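PDB 2ZTB: crystal protein from Bacillus thuringiensis serovar dakota, which recognizes cancer cells as the proteolytically activated toxin parasporin-2, and probably damages them by forming beta-barrel pores in their membranes, as aerolysin-type toxins do. Local coordinates for residues P74-P79 with I178-A183; I82-T87 with I100-S105; S168-Q173 with Q243-L248; L174-A179 with F236-I241. All blocks are in the same frame, centred on the assembly; numbering follows the deposited sequence.

Contact 1 of 4, residues P74-P79 with I178-A183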
loop_
_atom_site.group_PDB
_atom_site.type_symbol
_atom_site.label_atom_id
_atom_site.label_comp_id
_atom_site.label_asym_id
_atom_site.label_seq_id
_atom_site.Cartn_x
_atom_site.Cartn_y
_atom_site.Cartn_z
ATOM N N PRO A 74 -13.308 -9.257 5.811
ATOM C CA PRO A 74 -14.118 -10.367 5.281
ATOM C C PRO A 74 -13.896 -10.557 3.787
ATOM O O PRO A 74 -13.781 -9.574 3.052
ATOM C CB PRO A 74 -15.557 -9.923 5.557
ATOM C CG PRO A 74 -15.442 -9.009 6.743
ATOM C CD PRO A 74 -14.140 -8.266 6.521
ATOM N N THR A 75 -13.808 -11.821 3.369
ATOM C CA THR A 75 -13.618 -12.213 1.974
ATOM C C THR A 75 -14.950 -12.119 1.219
ATOM O O THR A 75 -15.967 -12.647 1.680
ATOM C CB THR A 75 -13.092 -13.677 1.902
ATOM O OG1 THR A 75 -11.740 -13.738 2.370
ATOM C CG2 THR A 75 -13.183 -14.264 0.475
ATOM N N ASP A 76 -14.946 -11.452 0.066
ATOM C CA ASP A 76 -16.156 -11.384 -0.756
ATOM C C ASP A 76 -16.097 -12.393 -1.899
ATOM O O ASP A 76 -15.138 -12.411 -2.675
ATOM C CB ASP A 76 -16.429 -9.951 -1.253
ATOM C CG ASP A 76 -17.013 -9.044 -0.149
ATOM O OD1 ASP A 76 -18.010 -9.450 0.499
ATOM O OD2 ASP A 76 -16.484 -7.930 0.076
ATOM N N ILE A 77 -17.120 -13.240 -1.975
ATOM C CA ILE A 77 -17.163 -14.317 -2.954
ATOM C C ILE A 77 -18.293 -14.126 -3.979
ATOM O O ILE A 77 -19.481 -14.198 -3.639
ATOM C CB ILE A 77 -17.256 -15.718 -2.269
ATOM C CG1 ILE A 77 -16.018 -15.968 -1.390
ATOM C CG2 ILE A 77 -17.439 -16.821 -3.314
ATOM C CD1 ILE A 77 -16.163 -17.099 -0.387
ATOM N N ASN A 78 -17.888 -13.858 -5.221
ATOM C CA ASN A 78 -18.772 -13.846 -6.392
ATOM C C ASN A 78 -19.060 -15.299 -6.805
ATOM O O ASN A 78 -18.223 -15.936 -7.447
ATOM C CB ASN A 78 -18.077 -13.068 -7.527
ATOM C CG ASN A 78 -18.940 -12.915 -8.787
ATOM O OD1 ASN A 78 -19.912 -13.644 -9.012
ATOM N ND2 ASN A 78 -18.562 -11.953 -9.627
ATOM N N PRO A 79 -20.259 -15.815 -6.449
ATOM C CA PRO A 79 -20.567 -17.246 -6.445
ATOM C C PRO A 79 -20.722 -17.932 -7.794
ATOM O O PRO A 79 -20.816 -19.163 -7.831
ATOM C CB PRO A 79 -21.895 -17.308 -5.686
ATOM C CG PRO A 79 -22.532 -16.011 -5.964
ATOM C CD PRO A 79 -21.425 -15.013 -6.029
ATOM N N ILE A 178 -15.256 -16.255 -7.713
ATOM C CA ILE A 178 -14.208 -15.270 -7.566
ATOM C C ILE A 178 -14.126 -14.876 -6.096
ATOM O O ILE A 178 -15.145 -14.586 -5.464
ATOM C CB ILE A 178 -14.446 -14.039 -8.464
ATOM C CG1 ILE A 178 -14.469 -14.444 -9.945
ATOM C CG2 ILE A 178 -13.380 -12.971 -8.216
ATOM C CD1 ILE A 178 -14.870 -13.278 -10.882
ATOM N N ALA A 179 -12.906 -14.902 -5.562
ATOM C CA ALA A 179 -12.633 -14.434 -4.206
ATOM C C ALA A 179 -11.910 -13.096 -4.264
ATOM O O ALA A 179 -10.847 -12.988 -4.891
ATOM C CB ALA A 179 -11.795 -15.448 -3.437
ATOM N N LYS A 180 -12.507 -12.080 -3.642
ATOM C CA LYS A 180 -11.790 -10.856 -3.339
ATOM C C LYS A 180 -11.353 -10.958 -1.884
ATOM O O LYS A 180 -12.166 -10.858 -0.950
ATOM C CB LYS A 180 -12.644 -9.601 -3.580
ATOM C CG LYS A 180 -11.935 -8.307 -3.131
ATOM C CD LYS A 180 -12.917 -7.249 -2.570
ATOM C CE LYS A 180 -12.191 -6.345 -1.569
ATOM N NZ LYS A 180 -12.890 -5.038 -1.312
ATOM N N GLU A 181 -10.065 -11.200 -1.702
ATOM C CA GLU A 181 -9.495 -11.301 -0.367
ATOM C C GLU A 181 -8.701 -10.043 -0.072
ATOM O O GLU A 181 -8.063 -9.468 -0.966
ATOM C CB GLU A 181 -8.602 -12.524 -0.252
ATOM C CG GLU A 181 -9.334 -13.857 -0.406
ATOM C CD GLU A 181 -8.371 -15.011 -0.402
ATOM O OE1 GLU A 181 -7.595 -15.120 -1.368
ATOM O OE2 GLU A 181 -8.364 -15.791 0.579
ATOM N N SER A 182 -8.760 -9.597 1.176
ATOM C CA SER A 182 -7.982 -8.427 1.557
ATOM C C SER A 182 -7.650 -8.347 3.033
ATOM O O SER A 182 -8.287 -8.976 3.870
ATOM C CB SER A 182 -8.657 -7.130 1.086
ATOM O OG SER A 182 -9.885 -6.958 1.751
ATOM N N ALA A 183 -6.620 -7.558 3.319
ATOM C CA ALA A 183 -6.240 -7.223 4.667
ATOM C C ALA A 183 -5.866 -5.756 4.704
ATOM O O ALA A 183 -5.128 -5.274 3.843
ATOM C CB ALA A 183 -5.065 -8.088 5.119
HETATM O O HOH W 1 -12.037 -8.726 1.198
HETATM O O HOH W 2 -10.404 -15.950 2.110
#

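Contact 2 of 4, residues I82-T87 with I100-S105. With EDO (1,2-ethanediol), chain G.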
loop_
_atom_site.group_PDB
_atom_site.type_symbol
_atom_site.label_atom_id
_atom_site.label_comp_id
_atom_site.label_asym_id
_atom_site.label_seq_id
_atom_site.Cartn_x
_atom_site.Cartn_y
_atom_site.Cartn_z
ATOM N N ILE A 82 -19.134 -17.316 -15.520
ATOM C CA ILE A 82 -18.871 -18.150 -16.685
ATOM C C ILE A 82 -17.519 -17.775 -17.267
ATOM O O ILE A 82 -17.311 -16.634 -17.706
ATOM C CB ILE A 82 -19.951 -17.990 -17.791
ATOM C CG1 ILE A 82 -21.377 -17.944 -17.218
ATOM C CG2 ILE A 82 -19.815 -19.076 -18.849
ATOM C CD1 ILE A 82 -21.810 -19.143 -16.439
ATOM N N LEU A 83 -16.602 -18.738 -17.261
ATOM C CA LEU A 83 -15.270 -18.537 -17.830
ATOM C C LEU A 83 -15.188 -19.015 -19.270
ATOM O O LEU A 83 -14.350 -18.549 -20.039
ATOM C CB LEU A 83 -14.191 -19.234 -16.994
ATOM C CG LEU A 83 -13.913 -18.772 -15.559
ATOM C CD1 LEU A 83 -12.589 -19.386 -15.084
ATOM C CD2 LEU A 83 -13.880 -17.242 -15.433
ATOM N N ALA A 84 -16.050 -19.955 -19.630
ATOM C CA ALA A 84 -16.084 -20.487 -20.984
ATOM C C ALA A 84 -17.461 -21.035 -21.236
ATOM O O ALA A 84 -18.137 -21.468 -20.307
ATOM C CB ALA A 84 -15.039 -21.578 -21.170
ATOM N N GLN A 85 -17.879 -20.996 -22.494
ATOM C CA GLN A 85 -19.154 -21.537 -22.894
ATOM C C GLN A 85 -19.109 -22.015 -24.342
ATOM O O GLN A 85 -18.682 -21.289 -25.233
ATOM C CB GLN A 85 -20.260 -20.502 -22.704
ATOM C CG GLN A 85 -21.647 -21.087 -22.842
ATOM C CD GLN A 85 -22.737 -20.058 -22.735
ATOM O OE1 GLN A 85 -23.462 -19.823 -23.693
ATOM N NE2 GLN A 85 -22.879 -19.455 -21.572
ATOM N N ASP A 86 -19.564 -23.248 -24.554
ATOM C CA ASP A 86 -19.556 -23.884 -25.860
ATOM C C ASP A 86 -20.876 -24.603 -26.083
ATOM O O ASP A 86 -21.450 -25.185 -25.163
ATOM C CB ASP A 86 -18.376 -24.861 -25.982
ATOM C CG ASP A 86 -17.030 -24.144 -26.106
ATOM O OD1 ASP A 86 -16.760 -23.533 -27.168
ATOM O OD2 ASP A 86 -16.241 -24.169 -25.137
ATOM N N THR A 87 -21.361 -24.547 -27.316
ATOM C CA THR A 87 -22.608 -25.195 -27.669
ATOM C C THR A 87 -22.336 -26.250 -28.720
ATOM O O THR A 87 -21.652 -25.976 -29.705
ATOM C CB THR A 87 -23.638 -24.162 -28.158
ATOM O OG1 THR A 87 -23.887 -23.223 -27.101
ATOM C CG2 THR A 87 -24.950 -24.835 -28.558
ATOM N N ILE A 100 -15.436 -33.430 -25.523
ATOM C CA ILE A 100 -14.879 -32.136 -25.885
ATOM C C ILE A 100 -14.031 -31.583 -24.746
ATOM O O ILE A 100 -14.110 -32.063 -23.613
ATOM C CB ILE A 100 -15.973 -31.112 -26.312
ATOM C CG1 ILE A 100 -16.907 -30.775 -25.137
ATOM C CG2 ILE A 100 -16.747 -31.617 -27.567
ATOM C CD1 ILE A 100 -17.471 -29.359 -25.174
ATOM N N THR A 101 -13.199 -30.602 -25.079
ATOM C CA THR A 101 -12.434 -29.848 -24.118
ATOM C C THR A 101 -12.919 -28.396 -24.128
ATOM O O THR A 101 -12.987 -27.766 -25.172
ATOM C CB THR A 101 -10.915 -29.926 -24.418
ATOM O OG1 THR A 101 -10.479 -31.290 -24.320
ATOM C CG2 THR A 101 -10.125 -29.076 -23.433
ATOM N N ILE A 102 -13.285 -27.896 -22.954
ATOM C CA ILE A 102 -13.694 -26.513 -22.776
ATOM C C ILE A 102 -12.578 -25.782 -21.984
ATOM O O ILE A 102 -12.064 -26.307 -21.002
ATOM C CB ILE A 102 -15.142 -26.407 -22.132
ATOM C CG1 ILE A 102 -15.600 -24.947 -22.027
ATOM C CG2 ILE A 102 -15.214 -27.033 -20.721
ATOM C CD1 ILE A 102 -17.141 -24.763 -21.994
ATOM N N THR A 103 -12.192 -24.594 -22.451
ATOM C CA THR A 103 -11.042 -23.862 -21.938
ATOM C C THR A 103 -11.420 -22.428 -21.619
ATOM O O THR A 103 -12.098 -21.771 -22.403
ATOM C CB THR A 103 -9.849 -23.876 -22.940
ATOM O OG1 THR A 103 -9.566 -25.219 -23.340
ATOM C CG2 THR A 103 -8.580 -23.298 -22.305
ATOM N N GLY A 104 -10.988 -21.961 -20.444
ATOM C CA GLY A 104 -11.124 -20.569 -20.040
ATOM C C GLY A 104 -9.822 -20.056 -19.443
ATOM O O GLY A 104 -8.962 -20.838 -19.041
ATOM N N SER A 105 -9.658 -18.733 -19.416
ATOM C CA SER A 105 -8.599 -18.133 -18.613
ATOM C C SER A 105 -9.068 -16.959 -17.785
ATOM O O SER A 105 -9.995 -16.236 -18.149
ATOM C CB SER A 105 -7.357 -17.767 -19.423
ATOM O OG SER A 105 -7.678 -16.926 -20.496
HETATM C C1 EDO G . -12.787 -23.256 -26.083
HETATM O O1 EDO G . -13.546 -23.477 -24.886
HETATM C C2 EDO G . -12.947 -21.802 -26.516
HETATM O O2 EDO G . -11.923 -21.419 -27.448
HETATM O O HOH W 3 -12.426 -17.091 -19.945
#

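Contact 3 of 4, residues S168-Q173 with Q243-L248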
loop_
_atom_site.group_PDB
_atom_site.type_symbol
_atom_site.label_atom_id
_atom_site.label_comp_id
_atom_site.label_asym_id
_atom_site.label_seq_id
_atom_site.Cartn_x
_atom_site.Cartn_y
_atom_site.Cartn_z
ATOM N N SER A 168 -31.260 -31.149 -31.771
ATOM C CA SER A 168 -31.059 -30.268 -30.630
ATOM C C SER A 168 -29.639 -29.735 -30.511
ATOM O O SER A 168 -28.705 -30.205 -31.172
ATOM C CB SER A 168 -31.445 -30.999 -29.339
ATOM O OG SER A 168 -30.973 -32.334 -29.364
ATOM N N ARG A 169 -29.509 -28.722 -29.664
ATOM C CA ARG A 169 -28.224 -28.202 -29.243
ATOM C C ARG A 169 -28.097 -28.404 -27.738
ATOM O O ARG A 169 -29.100 -28.561 -27.033
ATOM C CB ARG A 169 -28.094 -26.718 -29.602
ATOM C CG ARG A 169 -29.260 -25.868 -29.132
ATOM C CD ARG A 169 -29.371 -24.576 -29.922
ATOM N NE ARG A 169 -30.581 -23.829 -29.570
ATOM C CZ ARG A 169 -30.750 -23.157 -28.427
ATOM N NH1 ARG A 169 -29.792 -23.143 -27.495
ATOM N NH2 ARG A 169 -31.889 -22.505 -28.209
ATOM N N ARG A 170 -26.859 -28.387 -27.256
ATOM C CA ARG A 170 -26.574 -28.569 -25.842
ATOM C C ARG A 170 -25.388 -27.703 -25.443
ATOM O O ARG A 170 -24.303 -27.831 -26.018
ATOM C CB ARG A 170 -26.301 -30.053 -25.551
ATOM C CG ARG A 170 -26.488 -30.422 -24.102
ATOM C CD ARG A 170 -26.776 -31.904 -23.887
ATOM N NE ARG A 170 -27.001 -32.131 -22.461
ATOM C CZ ARG A 170 -26.937 -33.306 -21.845
ATOM N NH1 ARG A 170 -26.656 -34.423 -22.511
ATOM N NH2 ARG A 170 -27.156 -33.355 -20.538
ATOM N N THR A 171 -25.609 -26.829 -24.461
ATOM C CA THR A 171 -24.593 -25.892 -23.974
ATOM C C THR A 171 -23.791 -26.448 -22.782
ATOM O O THR A 171 -24.352 -27.069 -21.866
ATOM C CB THR A 171 -25.229 -24.520 -23.594
ATOM O OG1 THR A 171 -25.888 -23.972 -24.737
ATOM C CG2 THR A 171 -24.190 -23.533 -23.152
ATOM N N ILE A 172 -22.480 -26.225 -22.826
ATOM C CA ILE A 172 -21.553 -26.596 -21.759
ATOM C C ILE A 172 -20.841 -25.329 -21.287
ATOM O O ILE A 172 -20.365 -24.550 -22.103
ATOM C CB ILE A 172 -20.503 -27.635 -22.244
ATOM C CG1 ILE A 172 -21.186 -28.925 -22.718
ATOM C CG2 ILE A 172 -19.474 -27.940 -21.159
ATOM C CD1 ILE A 172 -21.312 -29.034 -24.219
ATOM N N GLN A 173 -20.791 -25.121 -19.973
ATOM C CA GLN A 173 -20.085 -23.979 -19.407
ATOM C C GLN A 173 -18.965 -24.402 -18.482
ATOM O O GLN A 173 -19.050 -25.435 -17.827
ATOM C CB GLN A 173 -21.047 -23.043 -18.656
ATOM C CG GLN A 173 -22.294 -22.645 -19.475
ATOM C CD GLN A 173 -23.360 -21.966 -18.634
ATOM O OE1 GLN A 173 -23.634 -22.381 -17.509
ATOM N NE2 GLN A 173 -23.980 -20.925 -19.185
ATOM N N GLN A 243 -25.828 -28.188 -19.550
ATOM C CA GLN A 243 -27.254 -27.849 -19.481
ATOM C C GLN A 243 -28.143 -28.798 -20.299
ATOM O O GLN A 243 -27.653 -29.456 -21.222
ATOM C CB GLN A 243 -27.477 -26.383 -19.851
ATOM C CG GLN A 243 -27.195 -25.452 -18.690
ATOM C CD GLN A 243 -26.787 -24.076 -19.134
ATOM O OE1 GLN A 243 -26.279 -23.276 -18.333
ATOM N NE2 GLN A 243 -26.990 -23.782 -20.419
ATOM N N PRO A 244 -29.442 -28.897 -19.944
ATOM C CA PRO A 244 -30.318 -29.811 -20.679
ATOM C C PRO A 244 -30.344 -29.484 -22.167
ATOM O O PRO A 244 -30.306 -28.309 -22.539
ATOM C CB PRO A 244 -31.700 -29.564 -20.058
ATOM C CG PRO A 244 -31.433 -28.983 -18.728
ATOM C CD PRO A 244 -30.162 -28.196 -18.865
ATOM N N ALA A 245 -30.372 -30.518 -22.998
ATOM C CA ALA A 245 -30.544 -30.349 -24.439
ATOM C C ALA A 245 -31.826 -29.582 -24.733
ATOM O O ALA A 245 -32.886 -29.877 -24.172
ATOM C CB ALA A 245 -30.575 -31.685 -25.129
ATOM N N ARG A 246 -31.703 -28.577 -25.592
ATOM C CA ARG A 246 -32.843 -27.797 -26.048
ATOM C C ARG A 246 -33.096 -28.022 -27.540
ATOM O O ARG A 246 -32.154 -28.146 -28.326
ATOM C CB ARG A 246 -32.652 -26.312 -25.707
ATOM C CG ARG A 246 -33.024 -25.945 -24.251
ATOM C CD ARG A 246 -34.279 -26.721 -23.762
ATOM N NE ARG A 246 -35.476 -26.483 -24.586
ATOM C CZ ARG A 246 -36.475 -27.352 -24.758
ATOM N NH1 ARG A 246 -36.451 -28.548 -24.180
ATOM N NH2 ARG A 246 -37.507 -27.027 -25.525
ATOM N N SER A 247 -34.371 -28.110 -27.919
ATOM C CA SER A 247 -34.747 -28.333 -29.316
ATOM C C SER A 247 -34.333 -27.147 -30.196
ATOM O O SER A 247 -34.420 -25.987 -29.776
ATOM C CB SER A 247 -36.247 -28.605 -29.442
ATOM O OG SER A 247 -36.559 -29.166 -30.709
ATOM N N LEU A 248 -33.885 -27.464 -31.412
ATOM C CA LEU A 248 -33.301 -26.482 -32.338
ATOM C C LEU A 248 -34.214 -25.294 -32.658
ATOM O O LEU A 248 -33.937 -24.165 -32.236
ATOM C CB LEU A 248 -32.847 -27.171 -33.635
ATOM C CG LEU A 248 -31.499 -27.901 -33.561
ATOM C CD1 LEU A 248 -31.249 -28.745 -34.800
ATOM C CD2 LEU A 248 -30.350 -26.923 -33.338
HETATM O O HOH W 4 -28.433 -26.568 -23.690
#

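Contact 4 of 4, residues L174-A179 with F236-I241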
loop_
_atom_site.group_PDB
_atom_site.type_symbol
_atom_site.label_atom_id
_atom_site.label_comp_id
_atom_site.label_asym_id
_atom_site.label_seq_id
_atom_site.Cartn_x
_atom_site.Cartn_y
_atom_site.Cartn_z
ATOM N N LEU A 174 -17.909 -23.587 -18.445
ATOM C CA LEU A 174 -16.917 -23.669 -17.391
ATOM C C LEU A 174 -17.183 -22.509 -16.449
ATOM O O LEU A 174 -17.199 -21.349 -16.868
ATOM C CB LEU A 174 -15.491 -23.609 -17.952
ATOM C CG LEU A 174 -14.334 -23.684 -16.939
ATOM C CD1 LEU A 174 -14.279 -25.021 -16.227
ATOM C CD2 LEU A 174 -13.025 -23.413 -17.633
ATOM N N THR A 175 -17.415 -22.817 -15.179
ATOM C CA THR A 175 -17.751 -21.784 -14.215
ATOM C C THR A 175 -16.777 -21.773 -13.050
ATOM O O THR A 175 -16.124 -22.769 -12.779
ATOM C CB THR A 175 -19.179 -21.939 -13.670
ATOM O OG1 THR A 175 -19.221 -23.033 -12.738
ATOM C CG2 THR A 175 -20.195 -22.174 -14.819
ATOM N N ALA A 176 -16.690 -20.630 -12.367
ATOM C CA ALA A 176 -15.848 -20.481 -11.202
ATOM C C ALA A 176 -16.464 -19.523 -10.179
ATOM O O ALA A 176 -17.439 -18.826 -10.462
ATOM C CB ALA A 176 -14.452 -20.009 -11.616
ATOM N N LYS A 177 -15.914 -19.538 -8.968
ATOM C CA LYS A 177 -16.170 -18.487 -8.002
ATOM C C LYS A 177 -14.990 -17.512 -8.051
ATOM O O LYS A 177 -13.866 -17.891 -8.404
ATOM C CB LYS A 177 -16.348 -19.046 -6.590
ATOM C CG LYS A 177 -17.541 -19.980 -6.409
ATOM C CD LYS A 177 -17.662 -20.409 -4.957
ATOM C CE LYS A 177 -18.848 -21.329 -4.727
ATOM N NZ LYS A 177 -18.629 -22.746 -5.180
ATOM N N ILE A 178 -15.256 -16.255 -7.713
ATOM C CA ILE A 178 -14.208 -15.270 -7.566
ATOM C C ILE A 178 -14.126 -14.876 -6.096
ATOM O O ILE A 178 -15.145 -14.586 -5.464
ATOM C CB ILE A 178 -14.446 -14.039 -8.464
ATOM C CG1 ILE A 178 -14.469 -14.444 -9.945
ATOM C CG2 ILE A 178 -13.380 -12.971 -8.216
ATOM C CD1 ILE A 178 -14.870 -13.278 -10.882
ATOM N N ALA A 179 -12.906 -14.902 -5.562
ATOM C CA ALA A 179 -12.633 -14.434 -4.206
ATOM C C ALA A 179 -11.910 -13.096 -4.264
ATOM O O ALA A 179 -10.847 -12.988 -4.891
ATOM C CB ALA A 179 -11.795 -15.448 -3.437
ATOM N N PHE A 236 -11.615 -19.686 -8.201
ATOM C CA PHE A 236 -11.546 -20.997 -7.562
ATOM C C PHE A 236 -12.878 -21.734 -7.753
ATOM O O PHE A 236 -13.837 -21.166 -8.273
ATOM C CB PHE A 236 -11.167 -20.863 -6.070
ATOM C CG PHE A 236 -12.218 -20.190 -5.213
ATOM C CD1 PHE A 236 -12.876 -20.904 -4.221
ATOM C CD2 PHE A 236 -12.538 -18.840 -5.385
ATOM C CE1 PHE A 236 -13.847 -20.301 -3.419
ATOM C CE2 PHE A 236 -13.509 -18.226 -4.576
ATOM C CZ PHE A 236 -14.159 -18.972 -3.594
ATOM N N ASP A 237 -12.916 -22.997 -7.348
ATOM C CA ASP A 237 -14.109 -23.847 -7.405
ATOM C C ASP A 237 -14.671 -23.966 -8.812
ATOM O O ASP A 237 -15.859 -23.705 -9.040
ATOM C CB ASP A 237 -15.181 -23.386 -6.398
ATOM C CG ASP A 237 -14.846 -23.756 -4.947
ATOM O OD1 ASP A 237 -13.830 -24.434 -4.682
ATOM O OD2 ASP A 237 -15.617 -23.357 -4.051
ATOM N N PHE A 238 -13.797 -24.358 -9.742
ATOM C CA PHE A 238 -14.155 -24.573 -11.141
ATOM C C PHE A 238 -15.111 -25.749 -11.306
ATOM O O PHE A 238 -14.927 -26.827 -10.707
ATOM C CB PHE A 238 -12.908 -24.773 -12.021
ATOM C CG PHE A 238 -11.860 -23.700 -11.853
ATOM C CD1 PHE A 238 -10.702 -23.943 -11.120
ATOM C CD2 PHE A 238 -12.031 -22.448 -12.418
ATOM C CE1 PHE A 238 -9.745 -22.945 -10.947
ATOM C CE2 PHE A 238 -11.079 -21.445 -12.250
ATOM C CZ PHE A 238 -9.935 -21.695 -11.521
ATOM N N GLN A 239 -16.138 -25.538 -12.127
ATOM C CA GLN A 239 -17.150 -26.568 -12.373
ATOM C C GLN A 239 -17.463 -26.627 -13.848
ATOM O O GLN A 239 -17.383 -25.628 -14.555
ATOM C CB GLN A 239 -18.447 -26.292 -11.604
ATOM C CG GLN A 239 -18.353 -26.345 -10.088
ATOM C CD GLN A 239 -18.261 -27.757 -9.541
ATOM O OE1 GLN A 239 -18.351 -28.741 -10.281
ATOM N NE2 GLN A 239 -18.091 -27.867 -8.235
ATOM N N THR A 240 -17.804 -27.826 -14.299
ATOM C CA THR A 240 -18.375 -28.047 -15.611
ATOM C C THR A 240 -19.879 -28.128 -15.409
ATOM O O THR A 240 -20.360 -28.842 -14.519
ATOM C CB THR A 240 -17.838 -29.357 -16.233
ATOM O OG1 THR A 240 -16.414 -29.281 -16.280
ATOM C CG2 THR A 240 -18.351 -29.559 -17.643
ATOM N N ILE A 241 -20.604 -27.349 -16.209
ATOM C CA ILE A 241 -22.066 -27.379 -16.218
ATOM C C ILE A 241 -22.521 -27.766 -17.611
ATOM O O ILE A 241 -22.291 -27.034 -18.575
ATOM C CB ILE A 241 -22.711 -26.013 -15.833
ATOM C CG1 ILE A 241 -22.023 -25.371 -14.618
ATOM C CG2 ILE A 241 -24.224 -26.168 -15.625
ATOM C CD1 ILE A 241 -22.259 -26.067 -13.283
#

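Contact 1 of 4, residues P74-P79 with I178-A183
T75 and E181 share one first torsion: OG1 of T75 (chi1 -70°) and CG of E181 (chi1 -65°) each stand opposite their own carbonyl carbon. With T75 opposite E181, the two side chains run side by side in the same direction, T75 OG1 lying 3.7 Å from E181 CG. A water links T75 OG1 to E181 OE2; OE1 is bonded by the N-H of G135, and OE2 by that of I134 as well as by the water. Further along, D76 and K180 form an antiparallel hydrogen-bonded pair: K180 N gives a nearly straight bond to D76 O (2.8 Å, 172°) and D76 N answers to K180 O (3.0 Å). N78 and I178 repeat the pattern, N78 N reaching I178 O at 2.8 Å, while their CB atoms lie alongside at 3.9 Å. I77 and A179, the non-hydrogen-bonded pair between them, face the other side of the sheet. A second water ties P74 O to K180 O and S182 OG beyond the D76-K180 pair. Strand 168-199 is thus flanked by strand 61-90 on one edge and strand 223-247 on the other, bonded through A179-S234 and E181-N232; F236 of the latter touches both I77 and A179.

Contact 2 of 4, residues I82-T87 with I100-S105
A84 and I102 make the apolar part of this contact. The CB of A84 rests 3.5 Å from I102 CG1. I102 swings CG1 away from its backbone N (chi1 -177°), which carries CG1 and CD1 against A84 and on past the carboxylate of D86; the D86 and I102 side chains pass one another pointing opposite ways. D86 OD2 lies 3.3 Å from I102 CG1, a van der Waals approach. Small residues allow close approach: the A84 methyl carbon CB is 3.2 Å from T103 O, and G104, which has no side chain, brings its CA to within 3.8 Å of L83 O.

Polar links between the segments run through small molecules. A 1,2-ethanediol, probably from the crystallisation liquor, donates from O1 to D86 OD2 (2.8 Å), and the same O1 accepts the N-H of T103 at 3.0 Å in an almost straight bond (170°). A water donates to S105 O; its link to L83 O is too short to be trusted. The hydroxyl of T103 turns instead to S157 on strand 147-164.

Backbone pairing is made with other strands: D86 bonds to I172, and I102 to K158. L83 and A84 together oppose the single residue L174, a beta bulge in strand 61-90. Two strands running roughly antiparallel (149°), each hydrogen-bonded to a different neighbour and touching through inward-pointing side chains, are consistent with layered packing in the elongated beta-rich body of an aerolysin-type toxin.

Contact 3 of 4, residues S168-Q173 with Q243-L248
R169 and R246 pair through their backbones as an antiparallel hydrogen-bonded pair: R169 N to R246 O and R246 N to R169 O, both 3.0 Å. Farther on, Q243 N reaches T171 O at 3.0 Å. Between these points the segment 243-248 bows away at P244, and other groups fill in. R170 has its CG opposite its backbone N (chi1 -159°) and an extended chain, which lays NE beside Q243 O at 3.0 Å; the oxygen sits at the guanidinium edge, 1° from its plane, and the bond is straight (165°). NH1 of R170 is held by T163 O. A water takes the N-H of T171 and donates to P244 O.

Van der Waals packing completes the contact. A245 CB lies 4.0 Å from R170 CD, while L248 folds back so that its CG is 3.7 Å from S168 N. S168 CB presses on R246 O at 3.1 Å.

R169 and R246 point to one face of the sheet, yet their guanidinium groups stay well apart, and both are largely in solvent, where water probably screens their like charges. The chemistry implies that the end of the modelled chain is tied to strand 168-199 chiefly by backbone polar groups, with one arginine and one water standing in where the regular pairing lapses.

Contact 4 of 4, residues L174-A179 with F236-I241
K177 and F236 form the dense end of this contact. The ring of F236 leans over strand 174-179, with K177 CB over one face, offset toward the rim and 3.9 Å from the centroid, a CH-pi contact; I178 C and A179 N come to the ring edge. F236 has CG in the cramped site between its own N and carbonyl carbon (chi1 67°), which turns the ring back across the neighbouring strand until CE2 meets A179 CB at 3.5 Å. F238 also packs closely, its CD2 3.5 Å from A176 CB, and it reaches L83, I154 and V156 on strands 61-90 and 147-164. T175 CG2 touches I241 CG1.

The pairing beneath is antiparallel but broken by a beta bulge. T175 and Q239 are bonded in both directions, T175 N to Q239 O at 2.9 Å, as are K177 and F236, K177 N to F236 O at 2.7 Å. One residue, A176, separates these pairs on strand 168-199, but two, D237 and F238, lie between them on strand 223-247. D237 takes a left-handed backbone conformation (57°/53°) there, and its side chain sets out toward strand 168-199.

On the looser side, K177 bends at its last torsion to bring NZ to D237 OD2, a long salt bridge of 3.3 Å that meets the oxygen on its anti side. A bound lutetium ion lies about 4 Å from the D237 side chain. Q239 packs its CB on T175 OG1 (3.5 Å), while its amide leads away to the exposed side.

All four contacts lie on the same side of the chain's centre and belong to a branched or curled antiparallel sheet. Strand 168-199 runs through contacts 3, 4 and 1 in that order, pairing with strand 223-247 in contacts 3 and 4 and with strand 61-90 in contact 1. Contact 2 packs strand 61-90 against 96-116, which are not paired with each other; it is nested inside the chain loop closed by contact 1, and its centre is about 11 Å from that of contact 4. Contacts 1 and 4 share I178 and A179, with centres about 14 Å apart; those of contacts 1 and 3 are about 32 Å apart. Long strands thus tie sequence-distant parts into one elongated body.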